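Local coordinates for protein acyl-CoA dehydrogenase (Thermus thermophilus, PDB 2Z1Q) that probably oxidises saturated acyl-CoA thioesters to their 2,3-dehydroacyl-CoA products, using a bound FAD as cofactor, at residues Arg511-Gln522 with Thr549-Arg560. Residues are numbered along the deposited sequence; the frame is centred on the assembly and turned at random.
Sequences RIYLAQALDRAQ and TKREPGDLVALR. Unlike the reference sequence in segment 549-560: Gly-554 (reference Val).
In the helical C-terminal part of this acyl-CoA dehydrogenase, a loop leading into the last helix runs back along helix 505-528, and a side-on salt bridge from Arg-551 to Asp-519 joins the two. Two nitrogens make the grip: Arg-551 NE reaches Asp-519 OD1 at 3.1 Å, and NH2 gives OD2 a nearly straight bond of 3.3 Å on its syn lone pair. The carboxylate and guanidinium planes are 42° apart, however, and OD1 is met from above the carboxylate plane. Ala-515 CB sits 3.9 Å above the centre of the guanidinium face, while Leu-518 CD2 packs on Arg-551 CB at 3.6 Å. Water 1 donates to both Asp-519 OD1 and Thr-549 O, adding a bridge to the loop. Farther along, Thr-549 CG2 lies 3.9 Å from Ala-521 CB.

Where helix 556-570 begins, capped by Asp-555 OD1 accepting from Ala-558 N, the contact becomes largely apolar. With CG1 of Ile-512 anti to its carbonyl carbon (chi1 -75°), Ile-512 and Leu-559 lie alongside each other, pointing opposite ways, with Ile-512 CG1 3.7 Å from Leu-559 CB. Leu-559 CD1 lies against the Arg-511 chain, 3.7 Å from CD; the guanidinium beyond pairs with Glu-446. The short helical segments run roughly antiparallel, at 146°. Helix 300-331 adjoins Ile-512 and pairs Glu-308 with Arg-560, helix 445-468 borders Thr-549 and Arg-551, and Ser-527 of the second subunit packs on Leu-556.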
# COMPACT_ATOMS: atom_id res chain seq x y z
N ARG B 511 -20.74 -3.91 -12.26
CA ARG B 511 -20.63 -5.37 -12.34
C ARG B 511 -19.25 -5.86 -11.88
O ARG B 511 -19.13 -6.86 -11.19
CB ARG B 511 -20.92 -5.83 -13.79
CG ARG B 511 -21.06 -7.34 -14.00
CD ARG B 511 -21.63 -7.65 -15.39
NE ARG B 511 -22.94 -7.01 -15.56
CZ ARG B 511 -23.22 -6.09 -16.47
NH1 ARG B 511 -24.44 -5.57 -16.53
NH2 ARG B 511 -22.29 -5.69 -17.33
N ILE B 512 -18.21 -5.12 -12.27
CA ILE B 512 -16.85 -5.44 -11.89
C ILE B 512 -16.69 -5.40 -10.37
O ILE B 512 -16.03 -6.27 -9.79
CB ILE B 512 -15.90 -4.41 -12.54
CG1 ILE B 512 -15.75 -4.73 -14.03
CG2 ILE B 512 -14.56 -4.37 -11.82
CD1 ILE B 512 -14.98 -3.69 -14.78
N TYR B 513 -17.32 -4.42 -9.75
CA TYR B 513 -17.24 -4.24 -8.30
C TYR B 513 -18.06 -5.31 -7.58
O TYR B 513 -17.60 -5.92 -6.60
CB TYR B 513 -17.74 -2.84 -7.93
CG TYR B 513 -17.59 -2.52 -6.47
CD1 TYR B 513 -16.41 -1.96 -5.99
CD2 TYR B 513 -18.57 -2.88 -5.55
CE1 TYR B 513 -16.20 -1.77 -4.64
CE2 TYR B 513 -18.37 -2.70 -4.18
CZ TYR B 513 -17.17 -2.14 -3.74
OH TYR B 513 -16.86 -2.01 -2.41
N LEU B 514 -19.27 -5.54 -8.07
CA LEU B 514 -20.18 -6.53 -7.50
C LEU B 514 -19.57 -7.94 -7.44
O LEU B 514 -19.55 -8.56 -6.37
CB LEU B 514 -21.47 -6.56 -8.33
CG LEU B 514 -22.48 -7.65 -7.98
CD1 LEU B 514 -22.83 -7.54 -6.51
CD2 LEU B 514 -23.73 -7.53 -8.84
N ALA B 515 -19.08 -8.43 -8.57
CA ALA B 515 -18.48 -9.77 -8.63
C ALA B 515 -17.40 -9.94 -7.56
O ALA B 515 -17.42 -10.91 -6.80
CB ALA B 515 -17.88 -10.02 -10.01
N GLN B 516 -16.46 -9.00 -7.52
CA GLN B 516 -15.38 -9.07 -6.54
C GLN B 516 -15.88 -8.97 -5.11
O GLN B 516 -15.36 -9.65 -4.23
CB GLN B 516 -14.37 -7.97 -6.84
CG GLN B 516 -13.62 -8.22 -8.13
CD GLN B 516 -12.70 -7.08 -8.49
OE1 GLN B 516 -13.14 -5.98 -8.81
NE2 GLN B 516 -11.40 -7.35 -8.45
N ALA B 517 -16.89 -8.14 -4.88
CA ALA B 517 -17.45 -7.99 -3.54
C ALA B 517 -18.05 -9.30 -3.05
O ALA B 517 -17.97 -9.63 -1.86
CB ALA B 517 -18.52 -6.90 -3.54
N LEU B 518 -18.66 -10.06 -3.96
CA LEU B 518 -19.26 -11.33 -3.57
C LEU B 518 -18.17 -12.31 -3.16
O LEU B 518 -18.35 -13.07 -2.22
CB LEU B 518 -20.12 -11.92 -4.70
CG LEU B 518 -21.63 -11.68 -4.57
CD1 LEU B 518 -21.89 -10.19 -4.58
CD2 LEU B 518 -22.38 -12.35 -5.71
N ASP B 519 -17.04 -12.29 -3.86
CA ASP B 519 -15.96 -13.20 -3.52
C ASP B 519 -15.39 -12.91 -2.15
O ASP B 519 -15.11 -13.83 -1.38
CB ASP B 519 -14.83 -13.10 -4.54
CG ASP B 519 -15.25 -13.50 -5.92
OD1 ASP B 519 -16.20 -14.30 -6.06
OD2 ASP B 519 -14.62 -13.01 -6.87
N ARG B 520 -15.22 -11.62 -1.86
CA ARG B 520 -14.69 -11.15 -0.59
C ARG B 520 -15.68 -11.48 0.52
O ARG B 520 -15.28 -11.76 1.65
CB ARG B 520 -14.48 -9.62 -0.65
CG ARG B 520 -13.06 -9.17 -0.37
CD ARG B 520 -12.63 -8.14 -1.39
NE ARG B 520 -13.63 -7.09 -1.55
CZ ARG B 520 -13.82 -6.42 -2.68
NH1 ARG B 520 -13.08 -6.68 -3.74
NH2 ARG B 520 -14.77 -5.49 -2.75
N ALA B 521 -16.97 -11.45 0.20
CA ALA B 521 -18.01 -11.77 1.17
C ALA B 521 -17.92 -13.24 1.57
O ALA B 521 -17.96 -13.56 2.76
CB ALA B 521 -19.39 -11.47 0.59
N GLN B 522 -17.79 -14.13 0.59
CA GLN B 522 -17.71 -15.55 0.91
C GLN B 522 -16.47 -15.84 1.75
O GLN B 522 -16.58 -16.44 2.82
CB GLN B 522 -17.69 -16.40 -0.37
CG GLN B 522 -17.78 -17.91 -0.09
CD GLN B 522 -18.14 -18.73 -1.32
OE1 GLN B 522 -19.23 -18.61 -1.87
NE2 GLN B 522 -17.21 -19.58 -1.75
N THR B 549 -23.85 -16.07 -1.41
CA THR B 549 -22.80 -15.41 -2.18
C THR B 549 -22.59 -16.11 -3.52
O THR B 549 -21.65 -15.81 -4.25
CB THR B 549 -21.47 -15.38 -1.38
OG1 THR B 549 -21.10 -16.70 -0.99
CG2 THR B 549 -21.63 -14.52 -0.14
N LYS B 550 -23.49 -17.03 -3.84
CA LYS B 550 -23.41 -17.78 -5.09
C LYS B 550 -23.64 -16.83 -6.27
O LYS B 550 -24.55 -16.01 -6.24
CB LYS B 550 -24.47 -18.89 -5.10
CG LYS B 550 -23.92 -20.29 -5.44
CD LYS B 550 -22.86 -20.78 -4.43
CE LYS B 550 -22.30 -22.16 -4.81
NZ LYS B 550 -21.28 -22.67 -3.83
N ARG B 551 -22.80 -16.94 -7.29
CA ARG B 551 -22.94 -16.10 -8.47
C ARG B 551 -22.44 -16.83 -9.70
O ARG B 551 -21.78 -17.86 -9.61
CB ARG B 551 -22.15 -14.80 -8.30
CG ARG B 551 -20.63 -14.99 -8.30
CD ARG B 551 -19.91 -13.69 -8.00
NE ARG B 551 -18.46 -13.77 -8.14
CZ ARG B 551 -17.83 -13.92 -9.30
NH1 ARG B 551 -18.52 -14.00 -10.43
NH2 ARG B 551 -16.50 -13.95 -9.35
N GLU B 552 -22.77 -16.27 -10.86
CA GLU B 552 -22.35 -16.84 -12.13
C GLU B 552 -21.08 -16.14 -12.59
O GLU B 552 -21.01 -14.91 -12.63
CB GLU B 552 -23.46 -16.68 -13.17
CG GLU B 552 -24.63 -17.64 -12.96
CD GLU B 552 -24.19 -19.10 -12.97
OE1 GLU B 552 -24.47 -19.82 -11.99
OE2 GLU B 552 -23.56 -19.53 -13.96
N PRO B 553 -20.04 -16.92 -12.92
CA PRO B 553 -18.75 -16.39 -13.38
C PRO B 553 -18.87 -15.25 -14.40
O PRO B 553 -19.53 -15.39 -15.43
CB PRO B 553 -18.06 -17.63 -13.95
CG PRO B 553 -18.56 -18.72 -13.03
CD PRO B 553 -20.03 -18.39 -12.92
N GLY B 554 -18.24 -14.11 -14.10
CA GLY B 554 -18.26 -12.97 -15.01
C GLY B 554 -16.89 -12.85 -15.65
O GLY B 554 -15.90 -13.27 -15.07
N ASP B 555 -16.83 -12.28 -16.86
CA ASP B 555 -15.56 -12.12 -17.56
C ASP B 555 -14.92 -10.79 -17.16
O ASP B 555 -15.09 -9.79 -17.87
CB ASP B 555 -15.79 -12.13 -19.07
CG ASP B 555 -14.50 -12.23 -19.87
OD1 ASP B 555 -13.40 -12.04 -19.30
OD2 ASP B 555 -14.59 -12.49 -21.09
N LEU B 556 -14.21 -10.79 -16.04
CA LEU B 556 -13.57 -9.58 -15.54
C LEU B 556 -12.51 -9.07 -16.51
O LEU B 556 -12.28 -7.87 -16.63
CB LEU B 556 -12.95 -9.84 -14.16
CG LEU B 556 -13.91 -10.27 -13.03
CD1 LEU B 556 -13.14 -10.36 -11.71
CD2 LEU B 556 -15.04 -9.26 -12.90
N VAL B 557 -11.86 -9.99 -17.22
CA VAL B 557 -10.86 -9.56 -18.17
C VAL B 557 -11.51 -8.65 -19.19
O VAL B 557 -11.06 -7.52 -19.41
CB VAL B 557 -10.25 -10.76 -18.85
CG1 VAL B 557 -9.10 -10.32 -19.75
CG2 VAL B 557 -9.77 -11.75 -17.80
N ALA B 558 -12.59 -9.13 -19.81
CA ALA B 558 -13.32 -8.37 -20.81
C ALA B 558 -13.83 -7.06 -20.24
O ALA B 558 -13.60 -5.99 -20.81
CB ALA B 558 -14.49 -9.18 -21.36
N LEU B 559 -14.52 -7.13 -19.11
CA LEU B 559 -15.09 -5.93 -18.52
C LEU B 559 -14.05 -4.89 -18.11
O LEU B 559 -14.22 -3.70 -18.39
CB LEU B 559 -16.00 -6.28 -17.33
CG LEU B 559 -17.25 -7.12 -17.64
CD1 LEU B 559 -18.05 -7.34 -16.36
CD2 LEU B 559 -18.12 -6.42 -18.66
N ARG B 560 -12.97 -5.31 -17.47
CA ARG B 560 -11.95 -4.35 -17.07
C ARG B 560 -11.34 -3.72 -18.32
O ARG B 560 -11.15 -2.51 -18.37
CB ARG B 560 -10.86 -5.03 -16.24
CG ARG B 560 -11.29 -5.41 -14.83
CD ARG B 560 -10.05 -5.55 -13.97
NE ARG B 560 -10.31 -6.02 -12.61
CZ ARG B 560 -10.29 -7.30 -12.23
NH1 ARG B 560 -10.01 -8.26 -13.11
NH2 ARG B 560 -10.52 -7.62 -10.97
O HOH W 1 -18.63 -15.93 -5.01